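Local coordinates for benzoylformate decarboxylase (Mycobacterium smegmatis, PDB 4Q9D), which belongs to the thiamine pyrophosphate-dependent enzyme family and is built from three alpha/beta domains, with a magnesium ion bound in the C-terminal one, at residues 60-65 and 237-242; 88-93 and 302-307. One frame throughout, in Å; residues are numbered along the deposited sequence.

Contact 1 of 2, residues 60-65 and 237-242; sequences FAQATG and PDRMSF
The amide oxygen OE1 of Gln62 is gripped by two arginines. From 237-242 comes Arg239, whose NH1 donates to Gln62 OE1 at 2.8 Å with an N-H...O angle of 158°; the second donor is NE of Arg213, from helix 209-213. The Arg239 bond uses a lone pair in the carbonyl plane, and the planes of amide and guanidinium differ by only 18°. The two side chains run antiparallel alongside one another, and Arg239 CD also lies 3.4 Å from Gln62 OE1. Gln62 reaches across because its chain runs extended beyond CG (chi2 -162°), whereas that of Arg239 is folded at chi2 and chi3. Glutamine suits the place: its oxygen accepts from arginines while NE2 donates to Asp58 one turn earlier.

Water extends the joint to the backbone. One water accepts from Arg239 NH1 at 2.9 Å and donates to Gln62 O at 3.1 Å; a second accepts from Arg239 NH2 at 3.0 Å and donates only weakly to the same carbonyl. NH2 also forms a salt bridge with Asp212, which would probably balance the charge of this buried arginine. Phe398, of strand 397-399, packs against both Gln62 and Arg239. The arrangement is a polar interdomain joint, fastening the last turn of an N-terminal-domain helix to a loop of the central domain in the three-domain fold of thiamine pyrophosphate-dependent enzymes.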
loop_
_atom_site.group_PDB
_atom_site.type_symbol
_atom_site.label_atom_id
_atom_site.label_comp_id
_atom_site.label_asym_id
_atom_site.label_seq_id
_atom_site.Cartn_x
_atom_site.Cartn_y
_atom_site.Cartn_z
ATOM N N PHE B 60 -28.123 -8.762 0.897
ATOM C CA PHE B 60 -28.574 -9.702 -0.120
ATOM C C PHE B 60 -27.773 -10.983 -0.084
ATOM O O PHE B 60 -28.345 -12.095 -0.049
ATOM C CB PHE B 60 -28.477 -9.061 -1.524
ATOM C CG PHE B 60 -29.094 -9.906 -2.656
ATOM C CD1 PHE B 60 -30.467 -9.858 -2.917
ATOM C CD2 PHE B 60 -28.292 -10.703 -3.482
ATOM C CE1 PHE B 60 -31.030 -10.597 -3.974
ATOM C CE2 PHE B 60 -28.842 -11.441 -4.557
ATOM C CZ PHE B 60 -30.207 -11.389 -4.796
ATOM N N ALA B 61 -26.449 -10.841 -0.108
ATOM C CA ALA B 61 -25.551 -11.990 -0.059
ATOM C C ALA B 61 -25.726 -12.805 1.228
ATOM O O ALA B 61 -25.682 -14.049 1.233
ATOM C CB ALA B 61 -24.083 -11.511 -0.198
ATOM N N GLN B 62 -25.910 -12.114 2.347
ATOM C CA GLN B 62 -26.046 -12.848 3.600
ATOM C C GLN B 62 -27.355 -13.637 3.650
ATOM O O GLN B 62 -27.368 -14.758 4.114
ATOM C CB GLN B 62 -25.957 -11.915 4.783
ATOM C CG GLN B 62 -24.539 -11.426 5.041
ATOM C CD GLN B 62 -24.367 -10.867 6.424
ATOM O OE1 GLN B 62 -24.589 -11.571 7.427
ATOM N NE2 GLN B 62 -23.936 -9.596 6.504
ATOM N N ALA B 63 -28.439 -13.037 3.156
ATOM C CA ALA B 63 -29.760 -13.677 3.154
ATOM C C ALA B 63 -29.837 -14.830 2.151
ATOM O O ALA B 63 -30.449 -15.851 2.427
ATOM C CB ALA B 63 -30.830 -12.662 2.847
ATOM N N THR B 64 -29.210 -14.670 0.987
ATOM C CA THR B 64 -29.232 -15.724 -0.023
ATOM C C THR B 64 -28.164 -16.797 0.233
ATOM O O THR B 64 -28.262 -17.890 -0.297
ATOM C CB THR B 64 -29.043 -15.177 -1.475
ATOM O OG1 THR B 64 -27.825 -14.431 -1.551
ATOM C CG2 THR B 64 -30.190 -14.263 -1.880
ATOM N N GLY B 65 -27.155 -16.500 1.051
ATOM C CA GLY B 65 -26.043 -17.430 1.216
ATOM C C GLY B 65 -25.243 -17.581 -0.074
ATOM O O GLY B 65 -24.654 -18.625 -0.338
ATOM N N PRO B 237 -23.289 -8.908 18.573
ATOM C CA PRO B 237 -23.397 -9.884 17.492
ATOM C C PRO B 237 -23.869 -9.241 16.194
ATOM O O PRO B 237 -24.777 -8.409 16.242
ATOM C CB PRO B 237 -24.490 -10.833 18.022
ATOM C CG PRO B 237 -25.396 -9.907 18.772
ATOM C CD PRO B 237 -24.400 -9.051 19.536
ATOM N N ASP B 238 -23.250 -9.583 15.059
ATOM C CA ASP B 238 -23.821 -9.220 13.765
ATOM C C ASP B 238 -24.717 -10.359 13.254
ATOM O O ASP B 238 -25.488 -10.168 12.337
ATOM C CB ASP B 238 -22.742 -8.851 12.713
ATOM C CG ASP B 238 -21.527 -9.799 12.730
ATOM O OD1 ASP B 238 -21.122 -10.263 13.822
ATOM O OD2 ASP B 238 -20.957 -10.044 11.642
ATOM N N ARG B 239 -24.586 -11.550 13.853
ATOM C CA ARG B 239 -25.514 -12.661 13.626
ATOM C C ARG B 239 -25.749 -13.368 14.952
ATOM O O ARG B 239 -24.917 -13.268 15.868
ATOM C CB ARG B 239 -24.985 -13.677 12.584
ATOM C CG ARG B 239 -24.644 -13.050 11.218
ATOM C CD ARG B 239 -25.888 -12.797 10.362
ATOM N NE ARG B 239 -26.467 -14.077 10.005
ATOM C CZ ARG B 239 -26.368 -14.669 8.822
ATOM N NH1 ARG B 239 -25.742 -14.078 7.793
ATOM N NH2 ARG B 239 -26.939 -15.857 8.661
ATOM N N MET B 240 -26.891 -14.045 15.067
ATOM C CA MET B 240 -27.158 -14.911 16.223
ATOM C C MET B 240 -27.316 -16.347 15.773
ATOM O O MET B 240 -28.040 -16.618 14.820
ATOM C CB MET B 240 -28.372 -14.426 16.980
ATOM C CG MET B 240 -27.941 -13.290 17.908
ATOM S SD MET B 240 -29.259 -12.741 18.923
ATOM C CE MET B 240 -28.890 -11.011 19.267
ATOM N N SER B 241 -26.628 -17.255 16.463
ATOM C CA SER B 241 -26.362 -18.585 15.931
ATOM C C SER B 241 -26.936 -19.694 16.821
ATOM O O SER B 241 -26.765 -20.876 16.530
ATOM C CB SER B 241 -24.838 -18.780 15.804
ATOM O OG SER B 241 -24.240 -17.851 14.899
ATOM N N PHE B 242 -27.604 -19.319 17.907
ATOM C CA PHE B 242 -28.138 -20.306 18.863
ATOM C C PHE B 242 -29.431 -19.743 19.454
ATOM O O PHE B 242 -29.461 -18.583 19.846
ATOM C CB PHE B 242 -27.105 -20.531 19.973
ATOM C CG PHE B 242 -27.490 -21.577 21.008
ATOM C CD1 PHE B 242 -27.347 -22.937 20.735
ATOM C CD2 PHE B 242 -27.951 -21.197 22.271
ATOM C CE1 PHE B 242 -27.671 -23.894 21.690
ATOM C CE2 PHE B 242 -28.268 -22.158 23.229
ATOM C CZ PHE B 242 -28.139 -23.501 22.934
HETATM O O HOH W 1 -24.754 -15.711 5.570
HETATM O O HOH W 2 -27.506 -17.428 6.203
#

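Contact 2 of 2, residues 88-93 and 302-307; sequences AYRANT and PHRSAV
Electrostatics dominate where Arg90 meets Arg304: Arg90 NH1 stands 3.2 Å from Arg304 NH2. Both are donors and no bond joins them; both are held by Asp110 of the second subunit, whose OD2 forms a salt bridge with each of these nitrogens, which probably explains their closeness. The side chains cross at about a right angle, with guanidinium planes 44° apart, as suits two cations converging on one carboxylate from different helices. In each arginine CG lies beside the backbone N and the chain bends at chi2 (-63° in Arg90, -49° in Arg304), carrying the end nearer to the other segment than the first bond from the backbone would suggest.

Van der Waals packing adds little. His303 CE1 comes near the plane of the Arg90 guanidinium at its edge, 4.4 Å from Arg90 NH1. The same carbon lies 4.0 Å above the Arg304 guanidinium plane, offset toward its rim, and His303 also packs on Asp110 of the second subunit.

Backbone bonds close helix 82-90, where Asn92 takes positive phi in a Schellman motif, with Asn92 N bonded to Tyr89 O and Thr93 N to Ala88 O. Asparagine tolerates this conformation better than most residues.

Arginine serves at both positions through its long reach and positive charge; the chemistry is consistent with a contact completed by subunit assembly, one carboxylate probably answering two positive charges.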
loop_
_atom_site.group_PDB
_atom_site.type_symbol
_atom_site.label_atom_id
_atom_site.label_comp_id
_atom_site.label_asym_id
_atom_site.label_seq_id
_atom_site.Cartn_x
_atom_site.Cartn_y
_atom_site.Cartn_z
ATOM N N ALA B 88 -18.713 -5.209 5.326
ATOM C CA ALA B 88 -18.778 -6.448 4.555
ATOM C C ALA B 88 -17.537 -7.304 4.823
ATOM O O ALA B 88 -17.604 -8.529 4.923
ATOM C CB ALA B 88 -18.904 -6.129 3.031
ATOM N N TYR B 89 -16.389 -6.645 4.894
ATOM C CA TYR B 89 -15.157 -7.354 5.137
ATOM C C TYR B 89 -15.189 -7.999 6.553
ATOM O O TYR B 89 -14.848 -9.181 6.718
ATOM C CB TYR B 89 -13.971 -6.392 5.017
ATOM C CG TYR B 89 -12.645 -7.109 5.210
ATOM C CD1 TYR B 89 -11.925 -7.562 4.121
ATOM C CD2 TYR B 89 -12.112 -7.325 6.488
ATOM C CE1 TYR B 89 -10.702 -8.204 4.271
ATOM C CE2 TYR B 89 -10.894 -7.982 6.658
ATOM C CZ TYR B 89 -10.196 -8.422 5.552
ATOM O OH TYR B 89 -8.986 -9.072 5.698
ATOM N N ARG B 90 -15.615 -7.236 7.564
ATOM C CA ARG B 90 -15.725 -7.795 8.936
ATOM C C ARG B 90 -16.770 -8.924 9.041
ATOM O O ARG B 90 -16.612 -9.840 9.838
ATOM C CB ARG B 90 -16.061 -6.696 9.948
ATOM C CG ARG B 90 -14.977 -5.616 10.134
ATOM C CD ARG B 90 -13.699 -6.173 10.677
ATOM N NE ARG B 90 -12.889 -5.144 11.355
ATOM C CZ ARG B 90 -11.683 -5.377 11.880
ATOM N NH1 ARG B 90 -11.121 -6.583 11.792
ATOM N NH2 ARG B 90 -11.015 -4.398 12.468
ATOM N N ALA B 91 -17.829 -8.867 8.230
ATOM C CA ALA B 91 -18.847 -9.938 8.191
ATOM C C ALA B 91 -18.457 -11.170 7.368
ATOM O O ALA B 91 -19.249 -12.131 7.254
ATOM C CB ALA B 91 -20.204 -9.384 7.666
ATOM N N ASN B 92 -17.272 -11.152 6.763
ATOM C CA ASN B 92 -16.905 -12.225 5.820
ATOM C C ASN B 92 -17.943 -12.451 4.700
ATOM O O ASN B 92 -18.316 -13.577 4.368
ATOM C CB ASN B 92 -16.613 -13.528 6.571
ATOM C CG ASN B 92 -15.509 -13.364 7.620
ATOM O OD1 ASN B 92 -15.736 -13.552 8.809
ATOM N ND2 ASN B 92 -14.334 -12.993 7.179
ATOM N N THR B 93 -18.430 -11.368 4.123
ATOM C CA THR B 93 -19.430 -11.488 3.078
ATOM C C THR B 93 -18.759 -11.568 1.697
ATOM O O THR B 93 -17.932 -10.717 1.371
ATOM C CB THR B 93 -20.362 -10.280 3.100
ATOM O OG1 THR B 93 -20.910 -10.139 4.421
ATOM C CG2 THR B 93 -21.512 -10.455 2.070
ATOM N N PRO B 302 -8.431 -17.610 9.779
ATOM C CA PRO B 302 -7.098 -17.656 10.385
ATOM C C PRO B 302 -6.669 -16.324 11.005
ATOM O O PRO B 302 -5.809 -16.320 11.886
ATOM C CB PRO B 302 -6.169 -18.035 9.206
ATOM C CG PRO B 302 -7.098 -18.545 8.127
ATOM C CD PRO B 302 -8.404 -17.874 8.324
ATOM N N HIS B 303 -7.238 -15.214 10.532
ATOM C CA HIS B 303 -6.910 -13.935 11.107
ATOM C C HIS B 303 -7.423 -13.867 12.558
ATOM O O HIS B 303 -6.743 -13.336 13.457
ATOM C CB HIS B 303 -7.498 -12.761 10.291
ATOM C CG HIS B 303 -7.366 -11.452 11.003
ATOM N ND1 HIS B 303 -8.429 -10.832 11.648
ATOM C CD2 HIS B 303 -6.286 -10.666 11.246
ATOM C CE1 HIS B 303 -8.010 -9.724 12.216
ATOM N NE2 HIS B 303 -6.710 -9.592 11.981
ATOM N N ARG B 304 -8.629 -14.382 12.773
ATOM C CA ARG B 304 -9.242 -14.390 14.112
ATOM C C ARG B 304 -8.507 -15.284 15.117
ATOM O O ARG B 304 -8.407 -14.939 16.299
ATOM C CB ARG B 304 -10.728 -14.763 14.053
ATOM C CG ARG B 304 -11.600 -13.605 13.605
ATOM C CD ARG B 304 -11.170 -12.388 14.465
ATOM N NE ARG B 304 -11.521 -11.090 13.910
ATOM C CZ ARG B 304 -11.381 -9.935 14.564
ATOM N NH1 ARG B 304 -10.929 -9.895 15.826
ATOM N NH2 ARG B 304 -11.734 -8.817 13.956
ATOM N N SER B 305 -7.981 -16.419 14.667
ATOM C CA SER B 305 -7.164 -17.243 15.567
ATOM C C SER B 305 -5.796 -16.598 15.753
ATOM O O SER B 305 -5.191 -16.712 16.816
ATOM C CB SER B 305 -7.010 -18.676 15.022
ATOM O OG SER B 305 -6.758 -18.647 13.626
ATOM N N ALA B 306 -5.302 -15.904 14.721
ATOM C CA ALA B 306 -3.970 -15.292 14.806
ATOM C C ALA B 306 -3.879 -14.144 15.797
ATOM O O ALA B 306 -2.834 -13.960 16.426
ATOM C CB ALA B 306 -3.502 -14.806 13.436
ATOM N N VAL B 307 -4.947 -13.341 15.896
ATOM C CA VAL B 307 -4.917 -12.165 16.778
ATOM C C VAL B 307 -5.353 -12.461 18.226
ATOM O O VAL B 307 -5.233 -11.594 19.069
ATOM C CB VAL B 307 -5.761 -10.969 16.237
ATOM C CG1 VAL B 307 -5.249 -10.511 14.834
ATOM C CG2 VAL B 307 -7.274 -11.323 16.186
#

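In the fold
The centres of contacts 1 and 2 lie 15 Å apart, and both join the N-terminal domain to the central one. Along the chain their segments alternate: 60-65, 88-93, 237-242, then 302-307. On the N-terminal side, helices 50-64 and 82-90 are separated in sequence by strand 68-72 and helix 74-80; on the central side, one segment is a loop between strands 231-233 and 249-252, the other a helix between strands 294-299 and 312-315. The contacts touch directly, with Ala61 CB 3.6 Å from Thr93 CG2. Contact 1 lies deeper, within one chain, whereas contact 2 lies at the surface and reaches neighbouring subunits, so domain packing and tetramer assembly adjoin here.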